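PDB 4ARU: histidine acid phosphatase from Hafnia alvei, which belongs to branch 2 of the histidine phosphatase superfamily, enzymes built on a central beta sheet flanked by helices. Local coordinates for residues Y86-V91 against Q122-F127; A267-T272 against P408-P413. All coordinates share one frame; numbering follows the deposited sequence.

Interaction 1 comes first along the chain and is complete before interaction 2 opens; their centres lie about 15 Å apart. Interaction 1 sets the end of strand 85-89, part of the mixed central sheet, against the loop between strand 115-116 and helix 139-150. Interaction 2 lies further out and sets helix 264-282 against the C-terminal tail that follows helix 395-405. The same helix also receives L126 of interaction 1 on P273, L274 and T277. P125 CB and L412 CD2 touch at 3.8 Å. The two contacts thus form successive layers, from the sheet through loop 122-127 to the helix and the tail.

Interaction 1: Y86-V91 against Q122-F127; sequences YVWADV and QADPLF
F127, W88 and D90 bury the most surface here. D90 lies over one face of the F127 ring. Its CB stands 3.6 Å from the F127 ring centroid, a CH-pi contact only 16° off the ring normal. The D90 carboxylate is stacked on the same ring, with the planes 20° apart. CG of D90 is anti to the backbone N (chi1 -159°), which lays the carboxylate along the ring towards F127 CB. D90 OD1 accepts from V91 N, while OD2 is hydrogen-bonded to H306 NE2 outside the segments.

W88 meets F127 rim to rim, with CD1 and F127 CE2 3.5 Å apart. The two rings are nearly parallel, but neither covers the other. L126 CD2 also packs against W88 CD1. The indole NE1 of W88 donates to D124 OD2 at 2.9 Å. D124 OD2 accepts through its syn lone pair and lies near the indole plane.

D124 OD2 takes a second bond from water 1, which also donates to A89 O. D124 OD1 accepts from L126 N at 2.9 Å, closing an Asx turn. The backbone N of D124 gives to water 2, which donates to D90 OD1. D90 OD1 and D124 OD2 are 4.4 Å apart, with no direct bond between them. A tartaric acid molecule lies near W88. The Asx turn shapes the loop beside the carboxy end of strand 85-89, at the C-terminal edge of the parallel strands. There D90 holds H306, consistent with a place in or next to the active site of branch 2 histidine phosphatases.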
loop_
_atom_site.group_PDB
_atom_site.type_symbol
_atom_site.label_atom_id
_atom_site.label_comp_id
_atom_site.label_asym_id
_atom_site.label_seq_id
_atom_site.Cartn_x
_atom_site.Cartn_y
_atom_site.Cartn_z
ATOM N N TYR A 86 -4.061 -15.259 11.383
ATOM C CA TYR A 86 -3.332 -15.813 10.273
ATOM C C TYR A 86 -2.678 -14.728 9.485
ATOM O O TYR A 86 -3.304 -13.754 9.137
ATOM C CB TYR A 86 -4.254 -16.631 9.383
ATOM C CG TYR A 86 -3.600 -17.391 8.233
ATOM C CD1 TYR A 86 -3.261 -16.785 7.071
ATOM C CD2 TYR A 86 -3.466 -18.748 8.300
ATOM C CE1 TYR A 86 -2.692 -17.502 6.008
ATOM C CE2 TYR A 86 -2.886 -19.479 7.274
ATOM C CZ TYR A 86 -2.508 -18.840 6.116
ATOM O OH TYR A 86 -1.986 -19.554 5.047
ATOM N N VAL A 87 -1.389 -14.911 9.170
ATOM C CA VAL A 87 -0.622 -14.019 8.335
ATOM C C VAL A 87 -0.216 -14.701 7.042
ATOM O O VAL A 87 0.386 -15.737 7.080
ATOM C CB VAL A 87 0.670 -13.475 9.042
ATOM C CG1 VAL A 87 1.460 -12.643 8.066
ATOM C CG2 VAL A 87 0.332 -12.704 10.299
ATOM N N TRP A 88 -0.520 -14.061 5.923
ATOM C CA TRP A 88 0.034 -14.416 4.612
ATOM C C TRP A 88 0.926 -13.278 4.148
ATOM O O TRP A 88 0.434 -12.187 3.920
ATOM C CB TRP A 88 -1.035 -14.722 3.566
ATOM C CG TRP A 88 -0.431 -15.273 2.317
ATOM C CD1 TRP A 88 -0.087 -14.584 1.166
ATOM C CD2 TRP A 88 0.067 -16.588 2.128
ATOM N NE1 TRP A 88 0.537 -15.404 0.286
ATOM C CE2 TRP A 88 0.637 -16.642 0.824
ATOM C CE3 TRP A 88 0.026 -17.758 2.886
ATOM C CZ2 TRP A 88 1.177 -17.811 0.286
ATOM C CZ3 TRP A 88 0.541 -18.914 2.337
ATOM C CH2 TRP A 88 1.160 -18.928 1.075
ATOM N N ALA A 89 2.224 -13.514 4.027
ATOM C CA ALA A 89 3.151 -12.503 3.572
ATOM C C ALA A 89 3.673 -12.837 2.200
ATOM O O ALA A 89 3.849 -14.008 1.874
ATOM C CB ALA A 89 4.352 -12.404 4.525
ATOM N N ASP A 90 3.962 -11.788 1.414
ATOM C CA ASP A 90 4.680 -11.991 0.170
ATOM C C ASP A 90 6.085 -12.491 0.472
ATOM O O ASP A 90 6.562 -12.457 1.595
ATOM C CB ASP A 90 4.726 -10.699 -0.659
ATOM C CG ASP A 90 5.000 -10.927 -2.150
ATOM O OD1 ASP A 90 5.048 -12.062 -2.659
ATOM O OD2 ASP A 90 5.159 -9.853 -2.798
ATOM N N VAL A 91 6.751 -12.921 -0.579
ATOM C CA VAL A 91 8.012 -13.640 -0.488
ATOM C C VAL A 91 9.202 -12.825 0.004
ATOM O O VAL A 91 10.190 -13.430 0.447
ATOM C CB VAL A 91 8.393 -14.282 -1.828
ATOM C CG1 VAL A 91 7.413 -15.370 -2.084
ATOM C CG2 VAL A 91 8.475 -13.316 -3.006
ATOM N N GLN A 122 10.553 -16.957 -6.515
ATOM C CA GLN A 122 9.605 -16.791 -7.608
ATOM C C GLN A 122 8.485 -15.931 -7.058
ATOM O O GLN A 122 8.211 -15.933 -5.862
ATOM C CB GLN A 122 9.010 -18.112 -8.049
ATOM C CG GLN A 122 10.015 -19.133 -8.544
ATOM C CD GLN A 122 9.311 -20.324 -9.125
ATOM O OE1 GLN A 122 8.270 -20.760 -8.617
ATOM N NE2 GLN A 122 9.860 -20.857 -10.194
ATOM N N ALA A 123 7.819 -15.196 -7.938
ATOM C CA ALA A 123 6.659 -14.403 -7.581
ATOM C C ALA A 123 5.554 -15.264 -6.961
ATOM O O ALA A 123 5.350 -16.383 -7.333
ATOM C CB ALA A 123 6.125 -13.681 -8.808
ATOM N N ASP A 124 4.856 -14.655 -6.004
ATOM C CA ASP A 124 3.625 -15.192 -5.440
ATOM C C ASP A 124 2.495 -14.615 -6.278
ATOM O O ASP A 124 2.333 -13.406 -6.266
ATOM C CB ASP A 124 3.538 -14.856 -3.936
ATOM C CG ASP A 124 2.251 -15.318 -3.288
ATOM O OD1 ASP A 124 1.312 -15.718 -4.021
ATOM O OD2 ASP A 124 2.211 -15.312 -2.031
ATOM N N PRO A 125 1.753 -15.490 -6.992
ATOM C CA PRO A 125 0.699 -14.954 -7.863
ATOM C C PRO A 125 -0.435 -14.249 -7.157
ATOM O O PRO A 125 -1.224 -13.513 -7.790
ATOM C CB PRO A 125 0.185 -16.180 -8.559
ATOM C CG PRO A 125 0.324 -17.247 -7.518
ATOM C CD PRO A 125 1.704 -16.959 -6.983
ATOM N N LEU A 126 -0.535 -14.383 -5.832
ATOM C CA LEU A 126 -1.517 -13.602 -5.107
ATOM C C LEU A 126 -1.162 -12.124 -5.131
ATOM O O LEU A 126 -2.063 -11.278 -5.231
ATOM C CB LEU A 126 -1.588 -14.022 -3.644
ATOM C CG LEU A 126 -2.622 -13.320 -2.785
ATOM C CD1 LEU A 126 -4.053 -13.574 -3.237
ATOM C CD2 LEU A 126 -2.457 -13.778 -1.358
ATOM N N PHE A 127 0.124 -11.815 -5.074
ATOM C CA PHE A 127 0.603 -10.446 -5.041
ATOM C C PHE A 127 0.977 -9.911 -6.424
ATOM O O PHE A 127 0.837 -8.674 -6.636
ATOM C CB PHE A 127 1.820 -10.292 -4.130
ATOM C CG PHE A 127 1.495 -10.562 -2.663
ATOM C CD1 PHE A 127 0.965 -9.572 -1.860
ATOM C CD2 PHE A 127 1.714 -11.813 -2.102
ATOM C CE1 PHE A 127 0.624 -9.821 -0.564
ATOM C CE2 PHE A 127 1.410 -12.075 -0.778
ATOM C CZ PHE A 127 0.880 -11.057 -0.002
HETATM O O HOH W 1 4.257 -15.505 -0.361
HETATM O O HOH W 2 5.450 -11.932 -5.301
#

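Interaction 2: A267-T272 against P408-P413; sequences AKHNGT and PACQLP
C410 SG approaches the H269 ring obliquely, 3.5 Å from CD2 of H269 and 4.2 Å from the ring centroid. SG also lies close to H269 CA, so the sulfur rests on both the helix backbone and the imidazole. C410 SG is bonded to C135 in a disulfide. H269 ND1 is hydrogen-bonded back to Y265 O, one turn earlier in the helix, which helps fix the ring.

Van der Waals packing joins T272 to C410 and to the flat amide of Q411. T272 CB lies 3.9 Å from C410 CB. The methyl CG2 of T272 is 3.6 Å from Q411 CD. CG2 is anti to the backbone N, and this turns the methyl towards the tail. The Q411 chain bends at chi2 (-81°), bringing its amide back beside the T272 methyl, the two side chains crossing at about a right angle. Q411 NE2 is hydrogen-bonded to Q276 OE1, a turn further along the helix.

T272 OG1 donates to K268 O within the helix at 2.6 Å, on a lone pair in the carbonyl plane. It is also hydrogen-bonded to E407 N, just before the tail segment. H269 O is buried here without a partner in the model. This is a disulfide-linked C-terminal tail, with a short 3-10 turn at 408-410, packed on helix 264-282.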
loop_
_atom_site.group_PDB
_atom_site.type_symbol
_atom_site.label_atom_id
_atom_site.label_comp_id
_atom_site.label_asym_id
_atom_site.label_seq_id
_atom_site.Cartn_x
_atom_site.Cartn_y
_atom_site.Cartn_z
ATOM N N ALA A 267 -5.157 -2.155 -12.534
ATOM C CA ALA A 267 -5.487 -2.565 -11.185
ATOM C C ALA A 267 -6.190 -3.957 -11.201
ATOM O O ALA A 267 -5.862 -4.777 -10.364
ATOM C CB ALA A 267 -6.425 -1.557 -10.579
ATOM N N LYS A 268 -7.066 -4.222 -12.151
ATOM C CA LYS A 268 -7.765 -5.510 -12.119
ATOM C C LYS A 268 -6.864 -6.648 -12.545
ATOM O O LYS A 268 -7.091 -7.783 -12.110
ATOM C CB LYS A 268 -9.047 -5.494 -12.939
ATOM C CG LYS A 268 -8.807 -5.485 -14.421
ATOM C CD LYS A 268 -10.069 -5.174 -15.178
ATOM C CE LYS A 268 -9.893 -5.421 -16.644
ATOM N NZ LYS A 268 -11.164 -5.311 -17.430
ATOM N N HIS A 269 -5.850 -6.387 -13.376
ATOM C CA HIS A 269 -4.939 -7.457 -13.787
ATOM C C HIS A 269 -4.004 -7.796 -12.643
ATOM O O HIS A 269 -3.591 -8.954 -12.535
ATOM C CB HIS A 269 -4.163 -7.101 -15.059
ATOM C CG HIS A 269 -4.948 -7.290 -16.305
ATOM N ND1 HIS A 269 -5.839 -6.346 -16.792
ATOM C CD2 HIS A 269 -4.996 -8.325 -17.174
ATOM C CE1 HIS A 269 -6.419 -6.812 -17.878
ATOM N NE2 HIS A 269 -5.893 -7.988 -18.162
ATOM N N ASN A 270 -3.616 -6.821 -11.830
ATOM C CA ASN A 270 -2.663 -7.056 -10.745
ATOM C C ASN A 270 -3.349 -7.382 -9.434
ATOM O O ASN A 270 -2.720 -7.985 -8.553
ATOM C CB ASN A 270 -1.739 -5.862 -10.594
ATOM C CG ASN A 270 -0.780 -5.703 -11.765
ATOM O OD1 ASN A 270 0.149 -6.468 -11.908
ATOM N ND2 ASN A 270 -1.014 -4.704 -12.618
ATOM N N GLY A 271 -4.631 -7.006 -9.318
ATOM C CA GLY A 271 -5.359 -7.054 -8.073
ATOM C C GLY A 271 -6.435 -8.098 -7.920
ATOM O O GLY A 271 -7.001 -8.228 -6.836
ATOM N N THR A 272 -6.761 -8.796 -8.983
ATOM C CA THR A 272 -7.868 -9.766 -8.952
ATOM C C THR A 272 -7.658 -10.830 -7.860
ATOM O O THR A 272 -8.565 -11.058 -7.058
ATOM C CB THR A 272 -8.211 -10.313 -10.346
ATOM O OG1 THR A 272 -8.946 -9.288 -11.035
ATOM C CG2 THR A 272 -9.062 -11.484 -10.268
ATOM N N PRO A 408 -11.662 -12.023 -14.981
ATOM C CA PRO A 408 -11.695 -13.477 -14.866
ATOM C C PRO A 408 -10.419 -14.195 -15.305
ATOM O O PRO A 408 -10.083 -15.236 -14.735
ATOM C CB PRO A 408 -12.836 -13.869 -15.772
ATOM C CG PRO A 408 -13.749 -12.690 -15.758
ATOM C CD PRO A 408 -12.836 -11.516 -15.713
ATOM N N ALA A 409 -9.717 -13.684 -16.317
ATOM C CA ALA A 409 -8.466 -14.314 -16.765
ATOM C C ALA A 409 -7.364 -14.280 -15.717
ATOM O O ALA A 409 -6.386 -15.032 -15.847
ATOM C CB ALA A 409 -7.977 -13.663 -18.057
ATOM N N CYS A 410 -7.513 -13.433 -14.688
ATOM C CA CYS A 410 -6.495 -13.243 -13.687
ATOM C C CYS A 410 -6.828 -13.897 -12.363
ATOM O O CYS A 410 -6.105 -13.677 -11.400
ATOM C CB CYS A 410 -6.328 -11.740 -13.487
ATOM S SG CYS A 410 -5.689 -10.894 -14.960
ATOM N N GLN A 411 -7.908 -14.683 -12.331
ATOM C CA GLN A 411 -8.229 -15.502 -11.165
ATOM C C GLN A 411 -7.202 -16.621 -11.006
ATOM O O GLN A 411 -6.688 -17.148 -11.991
ATOM C CB GLN A 411 -9.642 -16.066 -11.263
ATOM C CG GLN A 411 -10.719 -15.000 -11.264
ATOM C CD GLN A 411 -11.092 -14.453 -9.879
ATOM O OE1 GLN A 411 -10.417 -14.673 -8.838
ATOM N NE2 GLN A 411 -12.150 -13.674 -9.861
ATOM N N LEU A 412 -6.867 -16.932 -9.753
ATOM C CA LEU A 412 -5.910 -18.015 -9.514
ATOM C C LEU A 412 -6.515 -19.346 -9.922
ATOM O O LEU A 412 -7.643 -19.649 -9.546
ATOM C CB LEU A 412 -5.447 -18.010 -8.067
ATOM C CG LEU A 412 -4.704 -16.767 -7.598
ATOM C CD1 LEU A 412 -4.214 -16.948 -6.173
ATOM C CD2 LEU A 412 -3.562 -16.356 -8.534
ATOM N N PRO A 413 -5.785 -20.116 -10.755
ATOM C CA PRO A 413 -6.281 -21.353 -11.323
ATOM C C PRO A 413 -6.588 -22.394 -10.274
ATOM O O PRO A 413 -5.846 -22.503 -9.306
ATOM C CB PRO A 413 -5.092 -21.862 -12.158
ATOM C CG PRO A 413 -4.294 -20.674 -12.472
ATOM C CD PRO A 413 -4.446 -19.765 -11.279
ATOM O OXT PRO A 413 -7.561 -23.141 -10.449
#